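Local atomic coordinates of ribonucleoside-diphosphate reductase subunit beta (Bacillus halodurans C-125, PDB entry 2RCC), a protein that probably serves as the iron-binding small subunit of a class I ribonucleotide reductase, helping convert ribonucleoside diphosphates into deoxyribonucleotides for DNA synthesis. Residues P172-E186 and F227-L241. Numbering follows the deposited sequence. Where two conformers were deposited one is given.
Sequences PKTFLESIVYDVILE and FTNIFKELLVEFPEL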
loop_
_atom_site.group_PDB
_atom_site.type_symbol
_atom_site.label_atom_id
_atom_site.label_comp_id
_atom_site.label_asym_id
_atom_site.label_seq_id
_atom_site.Cartn_x
_atom_site.Cartn_y
_atom_site.Cartn_z
ATOM N N PRO A 172 4.093 21.889 -9.116
ATOM C CA PRO A 172 4.127 21.955 -7.653
ATOM C C PRO A 172 2.943 22.713 -7.012
ATOM O O PRO A 172 2.541 22.393 -5.911
ATOM C CB PRO A 172 5.446 22.678 -7.384
ATOM C CG PRO A 172 6.295 22.350 -8.573
ATOM C CD PRO A 172 5.344 22.413 -9.702
ATOM N N LYS A 173 2.382 23.671 -7.725
ATOM C CA LYS A 173 1.244 24.443 -7.258
ATOM C C LYS A 173 -0.034 23.597 -7.244
ATOM O O LYS A 173 -0.748 23.617 -6.270
ATOM C CB LYS A 173 1.055 25.674 -8.147
ATOM C CG LYS A 173 0.004 26.665 -7.677
ATOM C CD LYS A 173 -0.157 27.782 -8.711
ATOM C CE LYS A 173 -1.305 28.713 -8.361
ATOM N NZ LYS A 173 -1.046 29.386 -7.048
ATOM N N THR A 174 -0.325 22.891 -8.331
ATOM C CA THR A 174 -1.503 21.995 -8.386
ATOM C C THR A 174 -1.320 20.758 -7.463
ATOM O O THR A 174 -2.300 20.215 -6.937
ATOM C CB THR A 174 -1.862 21.587 -9.833
ATOM O OG1 THR A 174 -0.764 20.868 -10.446
ATOM C CG2 THR A 174 -2.250 22.814 -10.655
ATOM N N PHE A 175 -0.084 20.306 -7.251
ATOM C CA PHE A 175 0.185 19.226 -6.306
ATOM C C PHE A 175 -0.132 19.672 -4.877
ATOM O O PHE A 175 -0.761 18.937 -4.105
ATOM C CB PHE A 175 1.627 18.759 -6.386
ATOM C CG PHE A 175 1.872 17.501 -5.631
ATOM C CD1 PHE A 175 2.220 17.551 -4.295
ATOM C CD2 PHE A 175 1.724 16.261 -6.243
ATOM C CE1 PHE A 175 2.441 16.359 -3.554
ATOM C CE2 PHE A 175 1.940 15.066 -5.506
ATOM C CZ PHE A 175 2.300 15.141 -4.163
ATOM N N LEU A 176 0.317 20.863 -4.518
ATOM C CA LEU A 176 0.029 21.452 -3.204
ATOM C C LEU A 176 -1.492 21.597 -2.980
ATOM O O LEU A 176 -1.983 21.280 -1.919
ATOM C CB LEU A 176 0.715 22.815 -3.067
ATOM C CG LEU A 176 0.770 23.449 -1.665
ATOM C CD1 LEU A 176 1.764 22.696 -0.810
ATOM C CD2 LEU A 176 1.196 24.901 -1.731
ATOM N N GLU A 177 -2.211 22.069 -3.997
ATOM C CA GLU A 177 -3.664 22.194 -3.947
ATOM C C GLU A 177 -4.308 20.856 -3.659
ATOM O O GLU A 177 -5.189 20.757 -2.821
ATOM C CB GLU A 177 -4.203 22.768 -5.246
ATOM C CG GLU A 177 -3.810 24.217 -5.457
ATOM C CD GLU A 177 -4.155 24.770 -6.842
ATOM O OE1 GLU A 177 -4.827 24.069 -7.648
ATOM O OE2 GLU A 177 -3.738 25.928 -7.104
ATOM N N SER A 178 -3.837 19.836 -4.361
ATOM C CA SER A 178 -4.272 18.452 -4.196
ATOM C C SER A 178 -4.007 17.913 -2.767
ATOM O O SER A 178 -4.836 17.200 -2.205
ATOM C CB SER A 178 -3.599 17.613 -5.300
ATOM O OG SER A 178 -3.808 16.244 -5.094
ATOM N N ILE A 179 -2.852 18.239 -2.180
ATOM C CA ILE A 179 -2.523 17.905 -0.767
ATOM C C ILE A 179 -3.520 18.557 0.200
ATOM O O ILE A 179 -3.936 17.935 1.184
ATOM C CB ILE A 179 -1.069 18.365 -0.387
ATOM C CG1 ILE A 179 -0.029 17.472 -1.057
ATOM C CG2 ILE A 179 -0.836 18.379 1.146
ATOM C CD1 ILE A 179 0.094 16.062 -0.409
ATOM N N VAL A 180 -3.908 19.802 -0.074
ATOM C CA VAL A 180 -4.904 20.481 0.772
ATOM C C VAL A 180 -6.240 19.745 0.715
ATOM O O VAL A 180 -6.868 19.555 1.763
ATOM C CB VAL A 180 -5.091 21.990 0.433
ATOM C CG1 VAL A 180 -6.267 22.602 1.271
ATOM C CG2 VAL A 180 -3.762 22.779 0.681
ATOM N N TYR A 181 -6.675 19.363 -0.495
ATOM C CA TYR A 181 -7.917 18.602 -0.634
ATOM C C TYR A 181 -7.803 17.268 0.109
ATOM O O TYR A 181 -8.773 16.853 0.728
ATOM C CB TYR A 181 -8.319 18.359 -2.085
ATOM C CG TYR A 181 -8.481 19.600 -2.909
ATOM C CD1 TYR A 181 -9.271 20.666 -2.487
ATOM C CD2 TYR A 181 -7.859 19.702 -4.124
ATOM C CE1 TYR A 181 -9.408 21.814 -3.268
ATOM C CE2 TYR A 181 -7.991 20.814 -4.897
ATOM C CZ TYR A 181 -8.746 21.873 -4.473
ATOM O OH TYR A 181 -8.833 22.973 -5.303
ATOM N N ASP A 182 -6.636 16.618 0.060
ATOM C CA ASP A 182 -6.389 15.354 0.831
ATOM C C ASP A 182 -6.577 15.531 2.365
ATOM O O ASP A 182 -7.121 14.651 3.051
ATOM C CB ASP A 182 -4.981 14.782 0.611
ATOM C CG ASP A 182 -4.697 14.287 -0.813
ATOM O OD1 ASP A 182 -5.627 13.999 -1.591
ATOM O OD2 ASP A 182 -3.476 14.171 -1.155
ATOM N N VAL A 183 -6.058 16.627 2.901
ATOM C CA VAL A 183 -6.221 16.989 4.317
ATOM C C VAL A 183 -7.725 17.142 4.636
ATOM O O VAL A 183 -8.193 16.636 5.632
ATOM C CB VAL A 183 -5.402 18.275 4.684
ATOM C CG1 VAL A 183 -5.858 18.889 6.018
ATOM C CG2 VAL A 183 -3.888 17.971 4.700
ATOM N N ILE A 184 -8.464 17.857 3.784
ATOM C CA ILE A 184 -9.916 18.006 3.941
ATOM C C ILE A 184 -10.659 16.687 3.897
ATOM O O ILE A 184 -11.478 16.433 4.783
ATOM C CB ILE A 184 -10.520 18.969 2.864
ATOM C CG1 ILE A 184 -10.099 20.414 3.168
ATOM C CG2 ILE A 184 -12.020 18.834 2.826
ATOM C CD1 ILE A 184 -10.091 21.342 1.965
ATOM N N LEU A 185 -10.348 15.813 2.922
ATOM C CA LEU A 185 -11.055 14.555 2.779
ATOM C C LEU A 185 -10.849 13.603 3.949
ATOM O O LEU A 185 -11.765 12.877 4.286
ATOM C CB LEU A 185 -10.675 13.782 1.494
ATOM C CG LEU A 185 -11.117 14.296 0.125
ATOM C CD1 LEU A 185 -10.836 13.217 -0.921
ATOM C CD2 LEU A 185 -12.555 14.650 0.093
ATOM N N GLU A 186 -9.661 13.618 4.539
ATOM C CA GLU A 186 -9.304 12.766 5.718
ATOM C C GLU A 186 -9.456 13.465 7.051
ATOM O O GLU A 186 -9.547 12.820 8.082
ATOM C CB GLU A 186 -7.830 12.428 5.637
ATOM C CG GLU A 186 -7.415 11.731 4.370
ATOM C CD GLU A 186 -7.165 10.235 4.473
ATOM O OE1 GLU A 186 -7.557 9.582 5.458
ATOM O OE2 GLU A 186 -6.513 9.723 3.522
ATOM N N PHE A 227 0.134 14.281 5.258
ATOM C CA PHE A 227 -0.184 15.342 4.285
ATOM C C PHE A 227 0.214 16.753 4.731
ATOM O O PHE A 227 0.674 17.551 3.918
ATOM C CB PHE A 227 -1.665 15.306 3.907
ATOM C CG PHE A 227 -2.115 14.014 3.251
ATOM C CD1 PHE A 227 -1.444 13.510 2.145
ATOM C CD2 PHE A 227 -3.293 13.360 3.687
ATOM C CE1 PHE A 227 -1.888 12.341 1.525
ATOM C CE2 PHE A 227 -3.728 12.202 3.076
ATOM C CZ PHE A 227 -3.028 11.688 2.008
ATOM N N THR A 228 0.011 17.088 6.000
ATOM C CA THR A 228 0.403 18.409 6.496
ATOM C C THR A 228 1.926 18.596 6.535
ATOM O O THR A 228 2.448 19.699 6.282
ATOM C CB THR A 228 -0.298 18.774 7.844
ATOM O OG1 THR A 228 0.095 17.880 8.872
ATOM C CG2 THR A 228 -1.783 18.718 7.708
ATOM N N ASN A 229 2.655 17.524 6.827
ATOM C CA ASN A 229 4.106 17.534 6.767
ATOM C C ASN A 229 4.572 17.772 5.334
ATOM O O ASN A 229 5.432 18.617 5.106
ATOM C CB ASN A 229 4.724 16.231 7.289
ATOM C CG ASN A 229 4.840 16.157 8.812
ATOM O OD1 ASN A 229 4.513 17.069 9.522
ATOM N ND2 ASN A 229 5.341 15.045 9.296
ATOM N N ILE A 230 3.966 17.077 4.366
ATOM C CA ILE A 230 4.316 17.272 2.939
ATOM C C ILE A 230 4.046 18.700 2.526
ATOM O O ILE A 230 4.876 19.306 1.819
ATOM C CB ILE A 230 3.555 16.275 1.988
ATOM C CG1 ILE A 230 4.051 14.869 2.219
ATOM C CG2 ILE A 230 3.760 16.677 0.504
ATOM C CD1 ILE A 230 3.105 13.810 1.651
ATOM N N PHE A 231 2.904 19.259 2.983
ATOM C CA PHE A 231 2.560 20.642 2.692
ATOM C C PHE A 231 3.658 21.596 3.166
ATOM O O PHE A 231 4.132 22.459 2.393
ATOM C CB PHE A 231 1.208 21.010 3.342
ATOM C CG PHE A 231 0.747 22.410 3.057
ATOM C CD1 PHE A 231 1.127 23.483 3.896
ATOM C CD2 PHE A 231 -0.061 22.679 1.964
ATOM C CE1 PHE A 231 0.723 24.784 3.629
ATOM C CE2 PHE A 231 -0.477 23.993 1.705
ATOM C CZ PHE A 231 -0.089 25.038 2.533
ATOM N N LYS A 232 4.054 21.456 4.427
ATOM C CA LYS A 232 5.091 22.330 4.991
ATOM C C LYS A 232 6.457 22.179 4.312
ATOM O O LYS A 232 7.155 23.147 4.116
ATOM C CB LYS A 232 5.271 22.065 6.468
ATOM C CG LYS A 232 4.129 22.541 7.325
ATOM C CD LYS A 232 4.236 21.876 8.682
ATOM C CE LYS A 232 3.173 22.306 9.589
ATOM N NZ LYS A 232 2.825 21.162 10.509
ATOM N N GLU A 233 6.823 20.968 3.939
ATOM C CA GLU A 233 8.086 20.709 3.272
ATOM C C GLU A 233 8.037 21.259 1.852
ATOM O O GLU A 233 9.058 21.697 1.345
ATOM C CB GLU A 233 8.403 19.214 3.247
ATOM C CG GLU A 233 8.582 18.533 4.630
ATOM C CD GLU A 233 9.829 18.929 5.423
ATOM O OE1 GLU A 233 10.707 19.693 4.910
ATOM O OE2 GLU A 233 9.915 18.401 6.570
ATOM N N LEU A 234 6.878 21.207 1.195
ATOM C CA LEU A 234 6.746 21.779 -0.140
ATOM C C LEU A 234 6.976 23.291 -0.141
ATOM O O LEU A 234 7.526 23.815 -1.104
ATOM C CB LEU A 234 5.407 21.417 -0.812
ATOM C CG LEU A 234 5.268 19.996 -1.359
ATOM C CD1 LEU A 234 3.838 19.806 -1.832
ATOM C CD2 LEU A 234 6.314 19.712 -2.457
ATOM N N LEU A 235 6.534 23.983 0.915
ATOM C CA LEU A 235 6.793 25.419 1.062
ATOM C C LEU A 235 8.293 25.695 1.282
ATOM O O LEU A 235 8.767 26.700 0.829
ATOM C CB LEU A 235 5.901 26.080 2.140
ATOM C CG LEU A 235 4.518 26.573 1.661
ATOM C CD1 LEU A 235 3.723 25.563 0.919
ATOM C CD2 LEU A 235 3.673 27.156 2.823
ATOM N N VAL A 236 9.021 24.798 1.950
ATOM C CA VAL A 236 10.488 24.933 2.110
ATOM C C VAL A 236 11.216 24.665 0.772
ATOM O O VAL A 236 12.142 25.393 0.415
ATOM C CB VAL A 236 11.038 23.923 3.168
ATOM C CG1 VAL A 236 12.568 23.886 3.191
ATOM C CG2 VAL A 236 10.482 24.252 4.528
ATOM N N GLU A 237 10.740 23.667 0.024
ATOM C CA GLU A 237 11.362 23.225 -1.230
ATOM C C GLU A 237 11.071 24.134 -2.439
ATOM O O GLU A 237 11.943 24.345 -3.292
ATOM C CB GLU A 237 10.920 21.777 -1.511
ATOM C CG GLU A 237 11.783 21.052 -2.518
ATOM C CD GLU A 237 11.554 19.555 -2.556
ATOM O OE1 GLU A 237 11.520 18.894 -1.501
ATOM O OE2 GLU A 237 11.448 19.005 -3.660
ATOM N N PHE A 238 9.855 24.659 -2.508
ATOM C CA PHE A 238 9.372 25.541 -3.556
ATOM C C PHE A 238 8.845 26.802 -2.854
ATOM O O PHE A 238 7.619 26.937 -2.649
ATOM C CB PHE A 238 8.238 24.870 -4.352
ATOM C CG PHE A 238 8.633 23.562 -4.973
ATOM C CD1 PHE A 238 9.288 23.523 -6.185
ATOM C CD2 PHE A 238 8.376 22.368 -4.319
ATOM C CE1 PHE A 238 9.684 22.303 -6.748
ATOM C CE2 PHE A 238 8.769 21.133 -4.895
ATOM C CZ PHE A 238 9.400 21.123 -6.101
ATOM N N PRO A 239 9.769 27.701 -2.426
ATOM C CA PRO A 239 9.403 28.973 -1.765
ATOM C C PRO A 239 8.451 29.897 -2.525
ATOM O O PRO A 239 7.770 30.743 -1.903
ATOM C CB PRO A 239 10.742 29.676 -1.609
ATOM C CG PRO A 239 11.717 28.612 -1.548
ATOM C CD PRO A 239 11.236 27.547 -2.468
ATOM N N GLU A 240 8.440 29.777 -3.851
ATOM C CA GLU A 240 7.485 30.498 -4.699
ATOM C C GLU A 240 6.006 30.188 -4.373
ATOM O O GLU A 240 5.122 30.918 -4.786
ATOM C CB GLU A 240 7.778 30.247 -6.194
ATOM C CG GLU A 240 7.794 28.746 -6.663
ATOM C CD GLU A 240 9.186 28.034 -6.581
ATOM O OE1 GLU A 240 9.900 28.117 -5.549
ATOM O OE2 GLU A 240 9.547 27.351 -7.563
ATOM N N LEU A 241 5.736 29.082 -3.679
ATOM C CA LEU A 241 4.409 28.734 -3.230
ATOM C C LEU A 241 4.079 29.377 -1.882
ATOM O O LEU A 241 2.912 29.412 -1.505
ATOM C CB LEU A 241 4.285 27.216 -3.099
ATOM C CG LEU A 241 4.498 26.348 -4.340
ATOM C CD1 LEU A 241 4.382 24.858 -3.896
ATOM C CD2 LEU A 241 3.512 26.657 -5.433
#
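Helix 172-186 runs nearly antiparallel to helix 227-237, the axes 9.4 Å apart and their directions 156° from each other, with L176 facing F231 and I179 facing F227. No hydrogen bond crosses this buried seam; mainly apolar side chains hold it. F227 is a knob in the hole formed by I179, D182, V183 and E186. CB of D182 stands over the centre of the F227 ring, 3.7 Å from its centroid, a CH-pi contact, while OD1 of D182 is taken by the hydroxyl of Y163 on helix 150-168. At the ring edge, in its plane, OE2 of E186 lies 3.8 Å from CE2 of F227. This is the antiparallel helix packing of the ferritin-like bundle of ribonucleotide reductase small subunits, and E186 is a probable iron ligand, its OE1 hydrogen-bonded to H223. Cutting F227 back to an alanine would probably empty the hole among those four residues and leave CB of D182 without the ring it packs on. Midway along, L176 swings CG anti to its own N (chi1 -168°); its CD1 lies 3.3 Å from CD2 of F231, while the other methyl, CD2 of L176, meets CD1 of L241 tip to tip. CG2 of V180 packs 3.6 Å from CE2 of the same F231 ring. Past the helix end, F238 turns one ring face to P172, whose CB sits 4.0 Å from the centroid, and L241 lays CD2 against CA of K173 at 3.7 Å.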